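Local coordinates for 3-hydroxyadipyl-CoA dehydrogenase (Escherichia coli, PDB 3MOG), which catalyses the NAD-dependent oxidation of 3-hydroxyadipyl-CoA to 3-oxoadipyl-CoA, a step in the breakdown of phenylacetate, at residues V8-S13 and H29-Y34; G19-A24 and D46-R51; V23-G28 and E67-R72; K151-V156 and W176-V181. All coordinates share one frame; numbering follows the deposited sequence.

Contact 1. Residues V8-S13 and H29-Y34; sequences VAVIGS and HQVLLY
A classic beta-alpha-beta unit opens the Rossmann-type NAD-binding domain: strand 8-11 and strand 31-34, joined through helix 15-26, pair in parallel with Val8 beside Val31 and Ile11 beside Tyr34. Their axes approach to 4.6 Å at an angle of 18°. Five backbone bonds, each 2.9 Å long, form the ladder, from Val8 N to Gln30 O at one end to Gly12 N to Tyr34 O at the other. Beside the bond it accepts from Leu32 N, Val8 O also takes a CA-H...O contact from Val31 CA at 3.2 Å.

The side chains alternate. On the face turned to helix 15-26, Val10 sends CG2 to Val31 CG1 (4.0 Å) and CG1 to Leu33 CD1 (3.8 Å). On the other face Ile11 CG2, placed anti to the backbone N, runs alongside the Tyr34 side chain and meets the ring edge in its plane, 3.6 Å from CD1. At the N-terminal end of the pair Val8 CG2 lies against His29, whose ND1 is bonded to Gln6 O. Gly12 is probably the first glycine of the GxGxxG dinucleotide-binding turn. The chemistry is thus divided: buried amides satisfy one another within the sheet, while hydrocarbon branches pack above and below it.

Contact 2. Residues G19-A24 and D46-R51; sequences GIAEVA and DGIHAR
The guanidinium of Arg51 receives Glu22 OE2 at its edge, near its own plane, while backbone Ile48 N of its own helix sits over one of its faces, 3.8 Å above and offset toward the rim. Carboxylate and guanidinium planes are only 26° apart, so the two groups lie almost flat with one another. A single strong bond carries the salt bridge: Arg51 NH2 is 2.8 Å from Glu22 OE2, met nearly along the C-O axis, whereas Arg51 NE stays 3.5 Å from Glu22 OE2. Glu22 reaches across with an extended chain; Arg51 instead folds at chi3 (-51°), which brings its head back over its own helix.

The Glu22 and Ile48 side chains slide past each other in opposite directions, with Glu22 CG 3.9 Å from Ile48 CG2, and Ile48 CD1 comes to 4.5 Å from Ala21 CB. Leu73 touches both Ala21 and Ile48 from strand 73-76. With axes 10.4 Å apart and inclined at 55°, helices 15-26 and 38-57 are linked mainly by the reach of Glu22 and Arg51, with Ile48 between the helices. Since Glu22 is buried and Arg51 lies toward solvent, the pairing probably offsets the cost of enclosing a carboxylate and favours its ionised form.

Contact 3. Residues V23-G28 and E67-R72; sequences VAASHG and ERTLKR
Arg72 turns the flat of its guanidinium against Gly28, whose CA sits 3.6 Å above the centre of the group, while Arg68 O, four residues earlier in the chain, lies 3.2 Å over the opposite face, offset toward the rim. A bend in the chain at chi3 (-73°) sets the head between the two. From there Arg72 NE donates to Ala25 O at 3.0 Å, with the acceptor tilted 29° out of the guanidinium plane; Arg72 NH2 adds a weak bond to the same oxygen at 3.2 Å. Ala25 O accepts from Gly28 N as well, so this carbonyl in the last turn of helix 15-26 is gripped from both segments. An alanine here takes both Arg72 donors away, and that last turn would probably be held less firmly, with Gly28 left without the flat group beside it.

Thr69 approaches Ser26 with both branches: OG1, already bonded to Thr65 O, is 3.4 Å from Ser26 CA, and CG2 is 3.6 Å from Ser26 N. Ala25 CB tucks against Thr69 as well, 3.8 Å from Thr69 CG2. The contact therefore joins the C-terminal part of helix 15-26 to that of helix 63-71, with Leu52 of helix 38-57 against Thr69 and Val31 of strand 31-34 against Ala25.

Contact 4. Residues K151-V156 and W176-V181; sequences KLVEVV and WGKQPV
Lys151 O accepts the shortest polar bond between these segments, from Gln179 N at 2.7 Å, at the entrance to a parallel ladder. The rungs continue as Val153 N to Gln179 O, Val181 N to Val153 O and Val155 N to Val181 O, the last being 2.8 Å long. Not all are equally well directed: Val153 N stands above the carbonyl plane of Gln179 O (47° out of it). Outside the ladder, Lys151 folds its chain so that NZ reaches Gly177 O at 3.2 Å, also from above the carbonyl plane.

Lys178 lays its aliphatic part across Val153 at about a right angle, CB 3.7 Å from Val153 CG1. Bent at chi2 (-50°), the chain then passes Lys151 O, with Lys178 CD 3.7 Å away, and delivers NZ to Ala147 O and Met150 O. With a leucine in its place the carbonyls of Ala147 and Met150 lose this donor, and the loop leading into strand 152-157 would probably be freer to shift. On the face with Leu152 and Glu154, Val181 packs CG1 against Leu152 CD1 (4.0 Å) and CG2 against Glu154 CG (3.8 Å).

The strands, inclined at 34°, belong to a beta-alpha-beta unit at the edge of the sheet, 179-184 being its outermost strand on that side within the chain. Helix 163-175 covers Val153 and Pro180, whereas helix 412-422 meets Leu152, Gln179 and Val181.

Overall arrangement
All four contacts lie in the NAD-binding domain, three of them close together: the centres of contacts 2 and 3 are about 9 Å apart, and each is about 11 Å from that of contact 1. Helix 15-26 connects the two strands of contact 1, following the probable glycine-rich dinucleotide turn, and supplies one side of contacts 2 and 3. Contact 3 also meets contact 1 directly, where Val31 N is 2.9 Å from Arg72 O. The centre of contact 4 lies about 18 to 19 Å from the other centres, on the sheet to which contact 1 also belongs. Trp176 spans the gap, its CH2 being 3.8 Å from Ala24 CB, and its ring meets those of His27 and His29.

Contact 1. Residues V8-S13 and H29-Y34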
loop_
_atom_site.group_PDB
_atom_site.type_symbol
_atom_site.label_atom_id
_atom_site.label_comp_id
_atom_site.label_asym_id
_atom_site.label_seq_id
_atom_site.Cartn_x
_atom_site.Cartn_y
_atom_site.Cartn_z
ATOM N N VAL C 8 8.745 40.076 -18.969
ATOM C CA VAL C 8 8.739 38.722 -18.438
ATOM C C VAL C 8 10.170 38.316 -18.070
ATOM O O VAL C 8 11.096 38.540 -18.841
ATOM C CB VAL C 8 8.154 37.717 -19.471
ATOM C CG1 VAL C 8 8.173 36.289 -18.931
ATOM C CG2 VAL C 8 6.731 38.131 -19.872
ATOM N N ALA C 9 10.334 37.746 -16.880
ATOM C CA ALA C 9 11.599 37.168 -16.466
ATOM C C ALA C 9 11.497 35.661 -16.525
ATOM O O ALA C 9 10.539 35.080 -16.030
ATOM C CB ALA C 9 11.951 37.606 -15.054
ATOM N N VAL C 10 12.491 35.038 -17.137
ATOM C CA VAL C 10 12.584 33.600 -17.212
ATOM C C VAL C 10 13.856 33.198 -16.446
ATOM O O VAL C 10 14.955 33.699 -16.736
ATOM C CB VAL C 10 12.658 33.122 -18.682
ATOM C CG1 VAL C 10 12.947 31.640 -18.744
ATOM C CG2 VAL C 10 11.374 33.447 -19.443
ATOM N N ILE C 11 13.709 32.323 -15.458
ATOM C CA ILE C 11 14.854 31.897 -14.654
ATOM C C ILE C 11 15.310 30.512 -15.069
ATOM O O ILE C 11 14.579 29.530 -14.906
ATOM C CB ILE C 11 14.533 31.888 -13.157
ATOM C CG1 ILE C 11 14.028 33.254 -12.706
ATOM C CG2 ILE C 11 15.772 31.458 -12.339
ATOM C CD1 ILE C 11 13.800 33.345 -11.202
ATOM N N GLY C 12 16.521 30.438 -15.610
ATOM C CA GLY C 12 17.090 29.176 -16.053
ATOM C C GLY C 12 17.442 29.255 -17.516
ATOM O O GLY C 12 16.727 29.884 -18.288
ATOM N N SER C 13 18.542 28.606 -17.893
ATOM C CA SER C 13 19.062 28.643 -19.256
ATOM C C SER C 13 19.028 27.281 -19.953
ATOM O O SER C 13 19.573 27.135 -21.053
ATOM C CB SER C 13 20.500 29.182 -19.249
ATOM O OG SER C 13 21.367 28.310 -18.536
ATOM N N HIS C 29 7.171 40.570 -25.804
ATOM C CA HIS C 29 7.626 40.839 -24.449
ATOM C C HIS C 29 9.128 41.000 -24.358
ATOM O O HIS C 29 9.889 40.224 -24.937
ATOM C CB HIS C 29 7.162 39.742 -23.486
ATOM C CG HIS C 29 5.676 39.612 -23.414
ATOM N ND1 HIS C 29 4.919 40.277 -22.477
ATOM C CD2 HIS C 29 4.802 38.926 -24.186
ATOM C CE1 HIS C 29 3.643 39.991 -22.660
ATOM N NE2 HIS C 29 3.543 39.179 -23.696
ATOM N N GLN C 30 9.536 42.026 -23.620
ATOM C CA GLN C 30 10.903 42.155 -23.158
ATOM C C GLN C 30 11.157 40.997 -22.183
ATOM O O GLN C 30 10.406 40.812 -21.221
ATOM C CB GLN C 30 11.093 43.528 -22.496
ATOM C CG GLN C 30 12.473 43.782 -21.911
ATOM C CD GLN C 30 13.023 45.143 -22.307
ATOM O OE1 GLN C 30 13.400 45.950 -21.450
ATOM N NE2 GLN C 30 13.078 45.401 -23.619
ATOM N N VAL C 31 12.183 40.198 -22.467
ATOM C CA VAL C 31 12.489 39.029 -21.648
ATOM C C VAL C 31 13.831 39.143 -20.935
ATOM O O VAL C 31 14.880 39.238 -21.571
ATOM C CB VAL C 31 12.429 37.704 -22.454
ATOM C CG1 VAL C 31 12.818 36.503 -21.571
ATOM C CG2 VAL C 31 11.040 37.505 -23.036
ATOM N N LEU C 32 13.779 39.132 -19.606
ATOM C CA LEU C 32 14.981 39.051 -18.793
ATOM C C LEU C 32 15.300 37.586 -18.553
ATOM O O LEU C 32 14.618 36.919 -17.780
ATOM C CB LEU C 32 14.776 39.785 -17.466
ATOM C CG LEU C 32 14.423 41.279 -17.556
ATOM C CD1 LEU C 32 13.992 41.824 -16.211
ATOM C CD2 LEU C 32 15.566 42.108 -18.109
ATOM N N LEU C 33 16.313 37.076 -19.241
ATOM C CA LEU C 33 16.726 35.691 -19.072
ATOM C C LEU C 33 17.841 35.593 -18.014
ATOM O O LEU C 33 18.972 36.005 -18.257
ATOM C CB LEU C 33 17.176 35.098 -20.413
ATOM C CG LEU C 33 17.521 33.599 -20.515
ATOM C CD1 LEU C 33 16.333 32.682 -20.168
ATOM C CD2 LEU C 33 18.000 33.301 -21.920
ATOM N N TYR C 34 17.504 35.054 -16.847
ATOM C CA TYR C 34 18.396 35.039 -15.692
ATOM C C TYR C 34 19.043 33.688 -15.432
ATOM O O TYR C 34 18.366 32.662 -15.374
ATOM C CB TYR C 34 17.650 35.492 -14.425
ATOM C CG TYR C 34 18.431 35.286 -13.132
ATOM C CD1 TYR C 34 18.123 34.236 -12.261
ATOM C CD2 TYR C 34 19.486 36.136 -12.785
ATOM C CE1 TYR C 34 18.834 34.040 -11.083
ATOM C CE2 TYR C 34 20.208 35.945 -11.596
ATOM C CZ TYR C 34 19.874 34.898 -10.758
ATOM O OH TYR C 34 20.581 34.701 -9.596
#

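Contact 2. Residues G19-A24 and D46-R51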
loop_
_atom_site.group_PDB
_atom_site.type_symbol
_atom_site.label_atom_id
_atom_site.label_comp_id
_atom_site.label_asym_id
_atom_site.label_seq_id
_atom_site.Cartn_x
_atom_site.Cartn_y
_atom_site.Cartn_z
ATOM N N GLY C 19 13.382 27.878 -24.201
ATOM C CA GLY C 19 12.190 27.699 -25.004
ATOM C C GLY C 19 11.053 28.576 -24.533
ATOM O O GLY C 19 10.279 29.087 -25.346
ATOM N N ILE C 20 10.951 28.766 -23.222
ATOM C CA ILE C 20 9.917 29.640 -22.671
ATOM C C ILE C 20 10.214 31.106 -23.033
ATOM O O ILE C 20 9.306 31.858 -23.451
ATOM C CB ILE C 20 9.703 29.411 -21.149
ATOM C CG1 ILE C 20 9.035 28.046 -20.912
ATOM C CG2 ILE C 20 8.837 30.524 -20.534
ATOM C CD1 ILE C 20 9.330 27.415 -19.505
ATOM N N ALA C 21 11.491 31.478 -22.915
ATOM C CA ALA C 21 11.979 32.813 -23.273
ATOM C C ALA C 21 11.679 33.150 -24.735
ATOM O O ALA C 21 11.223 34.256 -25.040
ATOM C CB ALA C 21 13.505 32.935 -22.973
ATOM N N GLU C 22 11.920 32.182 -25.618
ATOM C CA GLU C 22 11.626 32.310 -27.048
ATOM C C GLU C 22 10.149 32.618 -27.320
ATOM O O GLU C 22 9.845 33.506 -28.119
ATOM C CB GLU C 22 12.048 31.041 -27.791
ATOM C CG GLU C 22 11.806 31.077 -29.306
ATOM C CD GLU C 22 12.127 29.756 -29.980
ATOM O OE1 GLU C 22 11.508 29.467 -31.022
ATOM O OE2 GLU C 22 12.989 29.001 -29.469
ATOM N N VAL C 23 9.251 31.922 -26.621
ATOM C CA VAL C 23 7.805 32.129 -26.755
ATOM C C VAL C 23 7.406 33.524 -26.312
ATOM O O VAL C 23 6.694 34.231 -27.039
ATOM C CB VAL C 23 6.994 31.085 -25.950
ATOM C CG1 VAL C 23 5.504 31.431 -25.926
ATOM C CG2 VAL C 23 7.212 29.690 -26.524
ATOM N N ALA C 24 7.872 33.917 -25.128
ATOM C CA ALA C 24 7.551 35.226 -24.574
ATOM C C ALA C 24 8.092 36.363 -25.457
ATOM O O ALA C 24 7.342 37.272 -25.793
ATOM C CB ALA C 24 8.020 35.354 -23.112
ATOM N N ASP C 46 22.427 31.704 -28.123
ATOM C CA ASP C 46 22.903 31.208 -29.429
ATOM C C ASP C 46 21.950 30.174 -30.020
ATOM O O ASP C 46 21.645 30.232 -31.217
ATOM C CB ASP C 46 24.316 30.622 -29.339
ATOM C CG ASP C 46 25.388 31.683 -29.083
ATOM O OD1 ASP C 46 25.145 32.882 -29.371
ATOM O OD2 ASP C 46 26.473 31.305 -28.573
ATOM N N GLY C 47 21.487 29.244 -29.176
ATOM C CA GLY C 47 20.448 28.277 -29.541
ATOM C C GLY C 47 19.197 28.931 -30.126
ATOM O O GLY C 47 18.778 28.582 -31.230
ATOM N N ILE C 48 18.621 29.890 -29.401
ATOM C CA ILE C 48 17.428 30.609 -29.863
ATOM C C ILE C 48 17.680 31.364 -31.188
ATOM O O ILE C 48 16.845 31.302 -32.100
ATOM C CB ILE C 48 16.865 31.560 -28.781
ATOM C CG1 ILE C 48 16.709 30.823 -27.447
ATOM C CG2 ILE C 48 15.519 32.180 -29.243
ATOM C CD1 ILE C 48 16.251 31.703 -26.301
ATOM N N HIS C 49 18.818 32.066 -31.269
ATOM C CA HIS C 49 19.273 32.694 -32.510
ATOM C C HIS C 49 19.269 31.684 -33.664
ATOM O O HIS C 49 18.649 31.925 -34.703
ATOM C CB HIS C 49 20.676 33.301 -32.334
ATOM C CG HIS C 49 20.674 34.720 -31.850
ATOM N ND1 HIS C 49 21.045 35.779 -32.650
ATOM C CD2 HIS C 49 20.354 35.254 -30.647
ATOM C CE1 HIS C 49 20.950 36.904 -31.962
ATOM N NE2 HIS C 49 20.532 36.612 -30.743
ATOM N N ALA C 50 19.935 30.545 -33.455
ATOM C CA ALA C 50 20.083 29.480 -34.453
ATOM C C ALA C 50 18.777 28.836 -34.892
ATOM O O ALA C 50 18.602 28.544 -36.077
ATOM C CB ALA C 50 21.020 28.412 -33.933
ATOM N N ARG C 51 17.870 28.614 -33.944
ATOM C CA ARG C 51 16.593 27.978 -34.252
ATOM C C ARG C 51 15.648 28.912 -35.010
ATOM O O ARG C 51 15.005 28.491 -35.976
ATOM C CB ARG C 51 15.923 27.426 -32.993
ATOM C CG ARG C 51 16.698 26.290 -32.337
ATOM C CD ARG C 51 15.886 25.582 -31.273
ATOM N NE ARG C 51 15.279 26.490 -30.298
ATOM C CZ ARG C 51 15.827 26.826 -29.130
ATOM N NH1 ARG C 51 17.019 26.351 -28.778
ATOM N NH2 ARG C 51 15.175 27.647 -28.310
#

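Contact 3. Residues V23-G28 and E67-R72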
loop_
_atom_site.group_PDB
_atom_site.type_symbol
_atom_site.label_atom_id
_atom_site.label_comp_id
_atom_site.label_asym_id
_atom_site.label_seq_id
_atom_site.Cartn_x
_atom_site.Cartn_y
_atom_site.Cartn_z
ATOM N N VAL C 23 9.251 31.922 -26.621
ATOM C CA VAL C 23 7.805 32.129 -26.755
ATOM C C VAL C 23 7.406 33.524 -26.312
ATOM O O VAL C 23 6.694 34.231 -27.039
ATOM C CB VAL C 23 6.994 31.085 -25.950
ATOM C CG1 VAL C 23 5.504 31.431 -25.926
ATOM C CG2 VAL C 23 7.212 29.690 -26.524
ATOM N N ALA C 24 7.872 33.917 -25.128
ATOM C CA ALA C 24 7.551 35.226 -24.574
ATOM C C ALA C 24 8.092 36.363 -25.457
ATOM O O ALA C 24 7.342 37.272 -25.793
ATOM C CB ALA C 24 8.020 35.354 -23.112
ATOM N N ALA C 25 9.357 36.282 -25.870
ATOM C CA ALA C 25 9.950 37.322 -26.732
ATOM C C ALA C 25 9.345 37.364 -28.136
ATOM O O ALA C 25 9.206 38.441 -28.713
ATOM C CB ALA C 25 11.455 37.167 -26.821
ATOM N N SER C 26 8.974 36.201 -28.675
ATOM C CA SER C 26 8.382 36.141 -30.021
ATOM C C SER C 26 6.988 36.767 -30.082
ATOM O O SER C 26 6.463 36.985 -31.161
ATOM C CB SER C 26 8.391 34.713 -30.602
ATOM O OG SER C 26 7.277 33.953 -30.169
ATOM N N HIS C 27 6.424 37.082 -28.916
ATOM C CA HIS C 27 5.098 37.670 -28.809
ATOM C C HIS C 27 5.101 39.096 -28.238
ATOM O O HIS C 27 4.070 39.586 -27.763
ATOM C CB HIS C 27 4.163 36.750 -28.001
ATOM C CG HIS C 27 3.754 35.511 -28.736
ATOM N ND1 HIS C 27 4.444 34.323 -28.632
ATOM C CD2 HIS C 27 2.724 35.276 -29.584
ATOM C CE1 HIS C 27 3.867 33.411 -29.394
ATOM N NE2 HIS C 27 2.814 33.960 -29.975
ATOM N N GLY C 28 6.256 39.757 -28.282
ATOM C CA GLY C 28 6.329 41.191 -27.989
ATOM C C GLY C 28 6.777 41.563 -26.594
ATOM O O GLY C 28 6.782 42.741 -26.232
ATOM N N GLU C 67 14.187 39.226 -36.018
ATOM C CA GLU C 67 15.141 40.188 -35.468
ATOM C C GLU C 67 14.598 40.922 -34.246
ATOM O O GLU C 67 15.338 41.175 -33.292
ATOM C CB GLU C 67 15.648 41.172 -36.535
ATOM C CG GLU C 67 16.975 41.863 -36.152
ATOM C CD GLU C 67 17.974 40.918 -35.453
ATOM O OE1 GLU C 67 18.512 39.998 -36.119
ATOM O OE2 GLU C 67 18.218 41.104 -34.233
ATOM N N ARG C 68 13.302 41.233 -34.265
ATOM C CA ARG C 68 12.654 41.873 -33.113
ATOM C C ARG C 68 12.581 40.955 -31.877
ATOM O O ARG C 68 12.711 41.424 -30.742
ATOM C CB ARG C 68 11.256 42.375 -33.470
ATOM C CG ARG C 68 11.223 43.569 -34.400
ATOM C CD ARG C 68 10.203 44.534 -33.862
ATOM N NE ARG C 68 9.210 44.888 -34.859
ATOM C CZ ARG C 68 8.168 45.677 -34.623
ATOM N NH1 ARG C 68 7.974 46.199 -33.411
ATOM N NH2 ARG C 68 7.316 45.937 -35.602
ATOM N N THR C 69 12.370 39.661 -32.116
ATOM C CA THR C 69 12.432 38.641 -31.063
ATOM C C THR C 69 13.799 38.601 -30.382
ATOM O O THR C 69 13.877 38.702 -29.155
ATOM C CB THR C 69 12.078 37.241 -31.599
ATOM O OG1 THR C 69 10.776 37.285 -32.194
ATOM C CG2 THR C 69 12.092 36.182 -30.470
ATOM N N LEU C 70 14.861 38.495 -31.180
ATOM C CA LEU C 70 16.237 38.379 -30.653
ATOM C C LEU C 70 16.677 39.580 -29.830
ATOM O O LEU C 70 17.371 39.426 -28.820
ATOM C CB LEU C 70 17.235 38.130 -31.779
ATOM C CG LEU C 70 16.898 36.859 -32.557
ATOM C CD1 LEU C 70 17.783 36.703 -33.780
ATOM C CD2 LEU C 70 16.966 35.633 -31.650
ATOM N N LYS C 71 16.240 40.762 -30.256
ATOM C CA LYS C 71 16.520 42.015 -29.560
ATOM C C LYS C 71 15.844 42.090 -28.181
ATOM O O LYS C 71 16.318 42.798 -27.296
ATOM C CB LYS C 71 16.073 43.192 -30.438
ATOM C CG LYS C 71 16.911 44.453 -30.317
ATOM C CD LYS C 71 16.945 45.224 -31.651
ATOM C CE LYS C 71 17.997 44.654 -32.618
ATOM N NZ LYS C 71 17.745 45.011 -34.048
ATOM N N ARG C 72 14.742 41.366 -27.999
ATOM C CA ARG C 72 14.011 41.401 -26.730
ATOM C C ARG C 72 14.590 40.447 -25.680
ATOM O O ARG C 72 14.209 40.500 -24.515
ATOM C CB ARG C 72 12.500 41.185 -26.948
ATOM C CG ARG C 72 11.817 42.393 -27.603
ATOM C CD ARG C 72 10.321 42.220 -27.824
ATOM N NE ARG C 72 10.003 41.301 -28.915
ATOM C CZ ARG C 72 9.312 41.620 -30.011
ATOM N NH1 ARG C 72 8.856 42.854 -30.197
ATOM N NH2 ARG C 72 9.064 40.692 -30.927
#

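Contact 4. Residues K151-V156 and W176-V181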
loop_
_atom_site.group_PDB
_atom_site.type_symbol
_atom_site.label_atom_id
_atom_site.label_comp_id
_atom_site.label_asym_id
_atom_site.label_seq_id
_atom_site.Cartn_x
_atom_site.Cartn_y
_atom_site.Cartn_z
ATOM N N LYS C 151 1.531 23.172 -27.737
ATOM C CA LYS C 151 0.466 24.105 -27.453
ATOM C C LYS C 151 -0.039 24.205 -26.038
ATOM O O LYS C 151 -0.619 25.194 -25.671
ATOM C CB LYS C 151 -0.677 23.923 -28.426
ATOM C CG LYS C 151 -0.420 24.604 -29.721
ATOM C CD LYS C 151 -1.628 24.614 -30.595
ATOM C CE LYS C 151 -2.854 25.194 -29.920
ATOM N NZ LYS C 151 -2.992 26.654 -30.109
ATOM N N LEU C 152 0.136 23.158 -25.261
ATOM C CA LEU C 152 -0.508 23.093 -23.953
ATOM C C LEU C 152 0.300 23.790 -22.858
ATOM O O LEU C 152 1.509 23.657 -22.809
ATOM C CB LEU C 152 -0.790 21.631 -23.553
ATOM C CG LEU C 152 -1.770 21.481 -22.379
ATOM C CD1 LEU C 152 -3.256 21.572 -22.843
ATOM C CD2 LEU C 152 -1.502 20.198 -21.631
ATOM N N VAL C 153 -0.378 24.535 -21.989
ATOM C CA VAL C 153 0.189 24.841 -20.671
ATOM C C VAL C 153 -0.821 24.562 -19.552
ATOM O O VAL C 153 -2.005 24.833 -19.700
ATOM C CB VAL C 153 0.917 26.247 -20.567
ATOM C CG1 VAL C 153 0.489 27.174 -21.623
ATOM C CG2 VAL C 153 0.803 26.882 -19.167
ATOM N N GLU C 154 -0.345 23.968 -18.464
ATOM C CA GLU C 154 -1.161 23.734 -17.289
ATOM C C GLU C 154 -0.946 24.894 -16.324
ATOM O O GLU C 154 0.186 25.162 -15.907
ATOM C CB GLU C 154 -0.774 22.397 -16.646
ATOM C CG GLU C 154 -1.097 21.187 -17.505
ATOM C CD GLU C 154 -0.683 19.866 -16.863
ATOM O OE1 GLU C 154 0.528 19.667 -16.624
ATOM O OE2 GLU C 154 -1.572 19.018 -16.615
ATOM N N VAL C 155 -2.026 25.604 -16.015
ATOM C CA VAL C 155 -1.986 26.737 -15.100
ATOM C C VAL C 155 -2.382 26.222 -13.721
ATOM O O VAL C 155 -3.530 25.863 -13.483
ATOM C CB VAL C 155 -2.945 27.872 -15.529
ATOM C CG1 VAL C 155 -2.937 28.996 -14.490
ATOM C CG2 VAL C 155 -2.583 28.417 -16.908
ATOM N N VAL C 156 -1.425 26.157 -12.815
ATOM C CA VAL C 156 -1.624 25.360 -11.609
ATOM C C VAL C 156 -1.840 26.209 -10.373
ATOM O O VAL C 156 -0.970 27.010 -10.005
ATOM C CB VAL C 156 -0.440 24.417 -11.371
ATOM C CG1 VAL C 156 -0.810 23.362 -10.356
ATOM C CG2 VAL C 156 -0.025 23.777 -12.659
ATOM N N TRP C 176 -0.085 34.055 -26.194
ATOM C CA TRP C 176 1.139 33.431 -26.738
ATOM C C TRP C 176 0.854 32.277 -27.704
ATOM O O TRP C 176 1.769 31.516 -28.087
ATOM C CB TRP C 176 2.096 32.975 -25.627
ATOM C CG TRP C 176 2.613 34.093 -24.750
ATOM C CD1 TRP C 176 2.463 35.434 -24.957
ATOM C CD2 TRP C 176 3.388 33.960 -23.541
ATOM N NE1 TRP C 176 3.063 36.142 -23.945
ATOM C CE2 TRP C 176 3.649 35.268 -23.069
ATOM C CE3 TRP C 176 3.874 32.864 -22.805
ATOM C CZ2 TRP C 176 4.374 35.518 -21.890
ATOM C CZ3 TRP C 176 4.605 33.111 -21.641
ATOM C CH2 TRP C 176 4.840 34.429 -21.190
ATOM N N GLY C 177 -0.412 32.157 -28.113
ATOM C CA GLY C 177 -0.838 31.110 -29.039
ATOM C C GLY C 177 -0.860 29.729 -28.396
ATOM O O GLY C 177 -0.790 28.713 -29.094
ATOM N N LYS C 178 -0.931 29.697 -27.065
ATOM C CA LYS C 178 -1.014 28.442 -26.325
ATOM C C LYS C 178 -2.452 28.147 -25.964
ATOM O O LYS C 178 -3.349 28.951 -26.222
ATOM C CB LYS C 178 -0.165 28.479 -25.042
ATOM C CG LYS C 178 1.339 28.695 -25.240
ATOM C CD LYS C 178 1.936 27.752 -26.267
ATOM C CE LYS C 178 3.433 28.007 -26.433
ATOM N NZ LYS C 178 4.034 27.132 -27.494
ATOM N N GLN C 179 -2.660 26.984 -25.364
ATOM C CA GLN C 179 -3.954 26.614 -24.834
ATOM C C GLN C 179 -3.788 26.296 -23.354
ATOM O O GLN C 179 -3.268 25.238 -22.996
ATOM C CB GLN C 179 -4.510 25.398 -25.585
ATOM C CG GLN C 179 -5.973 25.080 -25.273
ATOM C CD GLN C 179 -6.895 26.272 -25.489
ATOM O OE1 GLN C 179 -6.932 26.850 -26.574
ATOM N NE2 GLN C 179 -7.632 26.655 -24.445
ATOM N N PRO C 180 -4.210 27.219 -22.486
ATOM C CA PRO C 180 -4.134 26.936 -21.063
ATOM C C PRO C 180 -5.251 25.988 -20.617
ATOM O O PRO C 180 -6.349 25.988 -21.198
ATOM C CB PRO C 180 -4.322 28.309 -20.422
ATOM C CG PRO C 180 -5.177 29.074 -21.427
ATOM C CD PRO C 180 -4.808 28.539 -22.777
ATOM N N VAL C 181 -4.937 25.170 -19.616
ATOM C CA VAL C 181 -5.918 24.389 -18.876
ATOM C C VAL C 181 -5.636 24.642 -17.391
ATOM O O VAL C 181 -4.488 24.809 -17.011
ATOM C CB VAL C 181 -5.864 22.868 -19.218
ATOM C CG1 VAL C 181 -6.377 22.605 -20.634
ATOM C CG2 VAL C 181 -4.442 22.273 -19.032
#